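Local coordinates for protein phosphoinositol-specific phospholipase C (Pseudomonas sp., PDB 5FYP) that probably cleaves phosphoinositides in a calcium-dependent manner, as a phospholipase C with a TIM-barrel fold from a Gram-negative bacterium, at residues 94-106 with 136-148. Residues are numbered along the deposited sequence; the frame is centred on the assembly and turned at random.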
# COMPACT_ATOMS: atom_id res chain seq x y z
N LEU A 94 -14.73 -6.18 0.48
CA LEU A 94 -13.29 -6.14 0.34
C LEU A 94 -12.79 -7.24 -0.57
O LEU A 94 -11.99 -7.01 -1.49
CB LEU A 94 -12.59 -6.20 1.69
CG LEU A 94 -11.06 -6.23 1.63
CD1 LEU A 94 -10.49 -5.00 0.96
CD2 LEU A 94 -10.46 -6.40 3.01
N GLU A 95 -13.27 -8.45 -0.32
CA GLU A 95 -12.83 -9.59 -1.15
C GLU A 95 -13.12 -9.36 -2.62
O GLU A 95 -12.30 -9.67 -3.49
CB GLU A 95 -13.47 -10.89 -0.65
CG GLU A 95 -13.10 -12.10 -1.47
CD GLU A 95 -13.48 -13.42 -0.82
OE1 GLU A 95 -13.86 -13.45 0.35
OE2 GLU A 95 -13.36 -14.45 -1.50
N ALA A 96 -14.29 -8.80 -2.91
CA ALA A 96 -14.64 -8.51 -4.31
C ALA A 96 -13.67 -7.50 -4.95
O ALA A 96 -13.22 -7.65 -6.09
CB ALA A 96 -16.05 -8.00 -4.40
N CYS A 97 -13.37 -6.45 -4.20
CA CYS A 97 -12.43 -5.44 -4.67
C CYS A 97 -11.04 -6.04 -4.92
O CYS A 97 -10.39 -5.75 -5.92
CB CYS A 97 -12.32 -4.26 -3.70
SG CYS A 97 -13.82 -3.28 -3.49
N LEU A 98 -10.59 -6.86 -3.98
CA LEU A 98 -9.32 -7.54 -4.16
C LEU A 98 -9.33 -8.44 -5.40
O LEU A 98 -8.35 -8.49 -6.15
CB LEU A 98 -8.95 -8.33 -2.91
CG LEU A 98 -8.76 -7.52 -1.63
CD1 LEU A 98 -8.41 -8.46 -0.49
CD2 LEU A 98 -7.70 -6.45 -1.76
N ASN A 99 -10.43 -9.15 -5.61
CA ASN A 99 -10.55 -9.99 -6.81
C ASN A 99 -10.54 -9.22 -8.11
O ASN A 99 -10.00 -9.71 -9.11
CB ASN A 99 -11.78 -10.88 -6.72
CG ASN A 99 -11.46 -12.20 -6.05
OD1 ASN A 99 -10.49 -12.87 -6.41
ND2 ASN A 99 -12.29 -12.59 -5.12
N ASP A 100 -11.05 -7.98 -8.09
CA ASP A 100 -10.94 -7.15 -9.29
C ASP A 100 -9.45 -6.93 -9.65
O ASP A 100 -9.06 -6.98 -10.81
CB ASP A 100 -11.60 -5.80 -9.08
CG ASP A 100 -13.11 -5.86 -9.19
OD1 ASP A 100 -13.64 -6.87 -9.68
OD2 ASP A 100 -13.72 -4.86 -8.78
N VAL A 101 -8.61 -6.72 -8.65
CA VAL A 101 -7.16 -6.54 -8.87
C VAL A 101 -6.54 -7.85 -9.34
O VAL A 101 -5.76 -7.88 -10.28
CB VAL A 101 -6.47 -6.00 -7.61
CG1 VAL A 101 -4.98 -5.86 -7.86
CG2 VAL A 101 -7.07 -4.66 -7.23
N LYS A 102 -6.89 -8.93 -8.67
CA LYS A 102 -6.36 -10.25 -9.01
C LYS A 102 -6.68 -10.61 -10.48
O LYS A 102 -5.83 -11.06 -11.23
CB LYS A 102 -6.92 -11.27 -8.04
CG LYS A 102 -6.27 -12.64 -8.12
CD LYS A 102 -6.91 -13.56 -9.10
CE LYS A 102 -6.29 -14.94 -8.96
NZ LYS A 102 -6.69 -15.86 -10.03
N ASN A 103 -7.92 -10.37 -10.86
CA ASN A 103 -8.35 -10.64 -12.23
C ASN A 103 -7.64 -9.77 -13.26
O ASN A 103 -7.24 -10.26 -14.30
CB ASN A 103 -9.87 -10.48 -12.35
CG ASN A 103 -10.64 -11.56 -11.62
OD1 ASN A 103 -10.14 -12.67 -11.40
ND2 ASN A 103 -11.85 -11.25 -11.22
N TRP A 104 -7.48 -8.48 -12.96
CA TRP A 104 -6.73 -7.60 -13.87
C TRP A 104 -5.31 -8.14 -14.01
O TRP A 104 -4.76 -8.23 -15.11
CB TRP A 104 -6.75 -6.14 -13.37
CG TRP A 104 -6.06 -5.20 -14.32
CD1 TRP A 104 -6.66 -4.40 -15.25
CD2 TRP A 104 -4.65 -4.97 -14.45
NE1 TRP A 104 -5.74 -3.70 -15.95
CE2 TRP A 104 -4.49 -4.04 -15.49
CE3 TRP A 104 -3.51 -5.46 -13.79
CZ2 TRP A 104 -3.24 -3.60 -15.91
CZ3 TRP A 104 -2.28 -5.02 -14.21
CH2 TRP A 104 -2.15 -4.08 -15.23
N SER A 105 -4.71 -8.52 -12.89
CA SER A 105 -3.34 -9.07 -12.90
C SER A 105 -3.24 -10.32 -13.81
O SER A 105 -2.35 -10.41 -14.66
CB SER A 105 -2.89 -9.40 -11.49
OG SER A 105 -1.68 -10.14 -11.48
N ASP A 106 -4.18 -11.25 -13.65
CA ASP A 106 -4.19 -12.44 -14.50
C ASP A 106 -4.28 -12.11 -16.01
O ASP A 106 -3.72 -12.79 -16.83
CB ASP A 106 -5.39 -13.31 -14.16
CG ASP A 106 -5.22 -14.11 -12.90
OD1 ASP A 106 -4.09 -14.24 -12.39
OD2 ASP A 106 -6.23 -14.66 -12.42
N PHE A 136 -7.14 -11.73 8.33
CA PHE A 136 -6.84 -10.80 7.24
C PHE A 136 -5.78 -11.37 6.30
O PHE A 136 -5.97 -11.35 5.08
CB PHE A 136 -6.46 -9.47 7.87
CG PHE A 136 -6.29 -8.36 6.90
CD1 PHE A 136 -7.40 -7.81 6.27
CD2 PHE A 136 -5.03 -7.82 6.65
CE1 PHE A 136 -7.29 -6.74 5.42
CE2 PHE A 136 -4.90 -6.72 5.79
CZ PHE A 136 -6.05 -6.23 5.17
N ASP A 137 -4.69 -11.89 6.88
CA ASP A 137 -3.66 -12.53 6.06
C ASP A 137 -4.25 -13.70 5.28
O ASP A 137 -3.88 -13.89 4.11
CB ASP A 137 -2.49 -13.01 6.90
CG ASP A 137 -1.45 -11.93 7.18
OD1 ASP A 137 -1.64 -10.77 6.75
OD2 ASP A 137 -0.41 -12.29 7.74
N GLU A 138 -5.12 -14.47 5.91
CA GLU A 138 -5.67 -15.62 5.22
C GLU A 138 -6.53 -15.19 4.02
O GLU A 138 -6.49 -15.82 2.98
CB GLU A 138 -6.42 -16.53 6.20
CG GLU A 138 -5.45 -17.31 7.09
CD GLU A 138 -6.06 -18.17 8.16
OE1 GLU A 138 -7.26 -18.08 8.41
OE2 GLU A 138 -5.29 -18.92 8.77
N LEU A 139 -7.30 -14.11 4.18
CA LEU A 139 -8.10 -13.58 3.08
C LEU A 139 -7.19 -13.14 1.93
O LEU A 139 -7.42 -13.53 0.79
CB LEU A 139 -8.95 -12.39 3.53
CG LEU A 139 -9.59 -11.58 2.40
CD1 LEU A 139 -10.53 -12.45 1.59
CD2 LEU A 139 -10.34 -10.38 2.94
N VAL A 140 -6.20 -12.30 2.22
CA VAL A 140 -5.43 -11.75 1.12
C VAL A 140 -4.62 -12.85 0.41
O VAL A 140 -4.44 -12.80 -0.80
CB VAL A 140 -4.58 -10.54 1.52
CG1 VAL A 140 -5.49 -9.43 2.10
CG2 VAL A 140 -3.46 -10.87 2.49
N ALA A 141 -4.16 -13.83 1.18
CA ALA A 141 -3.43 -14.96 0.60
C ALA A 141 -4.35 -15.84 -0.26
O ALA A 141 -3.96 -16.30 -1.30
CB ALA A 141 -2.77 -15.79 1.68
N ARG A 142 -5.56 -16.03 0.20
CA ARG A 142 -6.55 -16.82 -0.56
C ARG A 142 -6.88 -16.16 -1.90
O ARG A 142 -6.98 -16.82 -2.92
CB ARG A 142 -7.81 -17.04 0.26
CG ARG A 142 -8.85 -17.88 -0.44
CD ARG A 142 -9.88 -18.39 0.57
NE ARG A 142 -10.52 -17.29 1.31
CZ ARG A 142 -11.42 -16.46 0.79
NH1 ARG A 142 -11.81 -16.58 -0.47
NH2 ARG A 142 -11.93 -15.50 1.54
N VAL A 143 -7.02 -14.84 -1.88
CA VAL A 143 -7.32 -14.12 -3.12
C VAL A 143 -6.10 -14.10 -4.05
O VAL A 143 -6.21 -14.49 -5.22
CB VAL A 143 -7.77 -12.68 -2.83
CG1 VAL A 143 -7.88 -11.87 -4.12
CG2 VAL A 143 -9.11 -12.68 -2.12
N PHE A 144 -4.95 -13.68 -3.55
CA PHE A 144 -3.80 -13.40 -4.42
C PHE A 144 -2.84 -14.55 -4.63
O PHE A 144 -2.10 -14.53 -5.61
CB PHE A 144 -3.03 -12.18 -3.91
CG PHE A 144 -3.81 -10.90 -4.03
CD1 PHE A 144 -4.01 -10.35 -5.29
CD2 PHE A 144 -4.32 -10.25 -2.93
CE1 PHE A 144 -4.73 -9.19 -5.45
CE2 PHE A 144 -5.05 -9.09 -3.08
CZ PHE A 144 -5.28 -8.54 -4.34
N GLN A 145 -2.85 -15.51 -3.70
CA GLN A 145 -2.01 -16.67 -3.74
C GLN A 145 -0.56 -16.26 -3.95
O GLN A 145 -0.04 -15.35 -3.28
CB GLN A 145 -2.57 -17.60 -4.82
CG GLN A 145 -3.99 -18.08 -4.57
N GLY A 146 0.07 -16.79 -4.97
CA GLY A 146 1.47 -16.53 -5.18
C GLY A 146 1.81 -15.19 -5.77
O GLY A 146 2.98 -14.92 -5.98
N LYS A 147 0.81 -14.33 -6.02
CA LYS A 147 1.12 -13.01 -6.58
C LYS A 147 1.79 -12.08 -5.58
O LYS A 147 2.40 -11.11 -5.97
CB LYS A 147 -0.14 -12.32 -7.10
CG LYS A 147 -0.76 -12.98 -8.31
CD LYS A 147 -2.04 -12.25 -8.73
CE LYS A 147 -2.79 -12.94 -9.87
NZ LYS A 147 -2.02 -12.92 -11.14
N LEU A 148 1.63 -12.35 -4.29
CA LEU A 148 2.13 -11.40 -3.28
C LEU A 148 3.65 -11.36 -3.19
O LEU A 148 4.34 -12.39 -3.34
CB LEU A 148 1.56 -11.73 -1.90
CG LEU A 148 0.04 -11.63 -1.80
CD1 LEU A 148 -0.37 -11.89 -0.37
CD2 LEU A 148 -0.49 -10.31 -2.25
O HOH W 1 -8.76 -15.31 -6.21
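Lys147 NZ gives hydrogen bonds to Ser105 OG and to Asp106 OD1, each 2.8 Å long, and the second is also a salt bridge. This ties the turn after helix 133-144 to the C-terminal end of helix 94-107; the two helices lie side by side on the outside of a TIM barrel, packed over strands 46-52, 114-120 and 184-189, and the short axes of 94-106 and 136-144 are 9.8 Å apart and cross at -32°. The lysine chain runs extended to CE and bends only at its last torsion, which turns NZ to the two oxygens. Ser105 OG is also hydrogen-bonded to His111 NE2. Asp106 serves two lysines, one with each oxygen: Lys147 reaches OD1 on the anti side, 31° out of the carboxylate plane, while NZ of Lys102, from its own helix, takes the syn lone pair of OD2 at 2.7 Å. The shared carboxylate probably stabilises both ammonium groups.

Between the helices, knobs go into holes. Leu98 sits among Leu139, Val140, Val143 and Phe144, its CB 3.9 Å from Phe144 CZ and its CD2 at the ring edge. Val143 answers from the other helix, filling the gap between Glu95, Leu98, Asn99 and Lys102. A water donates to both Asn99 OD1 and Val143 O, bridging the helices beside this knob.

Toward the start of helix 94-107, Arg142 meets Glu95 end-on, NH1 to OE2 at 2.8 Å and NH2 to OE1 at 3.1 Å. The oxygens lie near the guanidinium plane, yet the carboxylate is turned 58° from it, and both nitrogens approach from above the carboxylate plane.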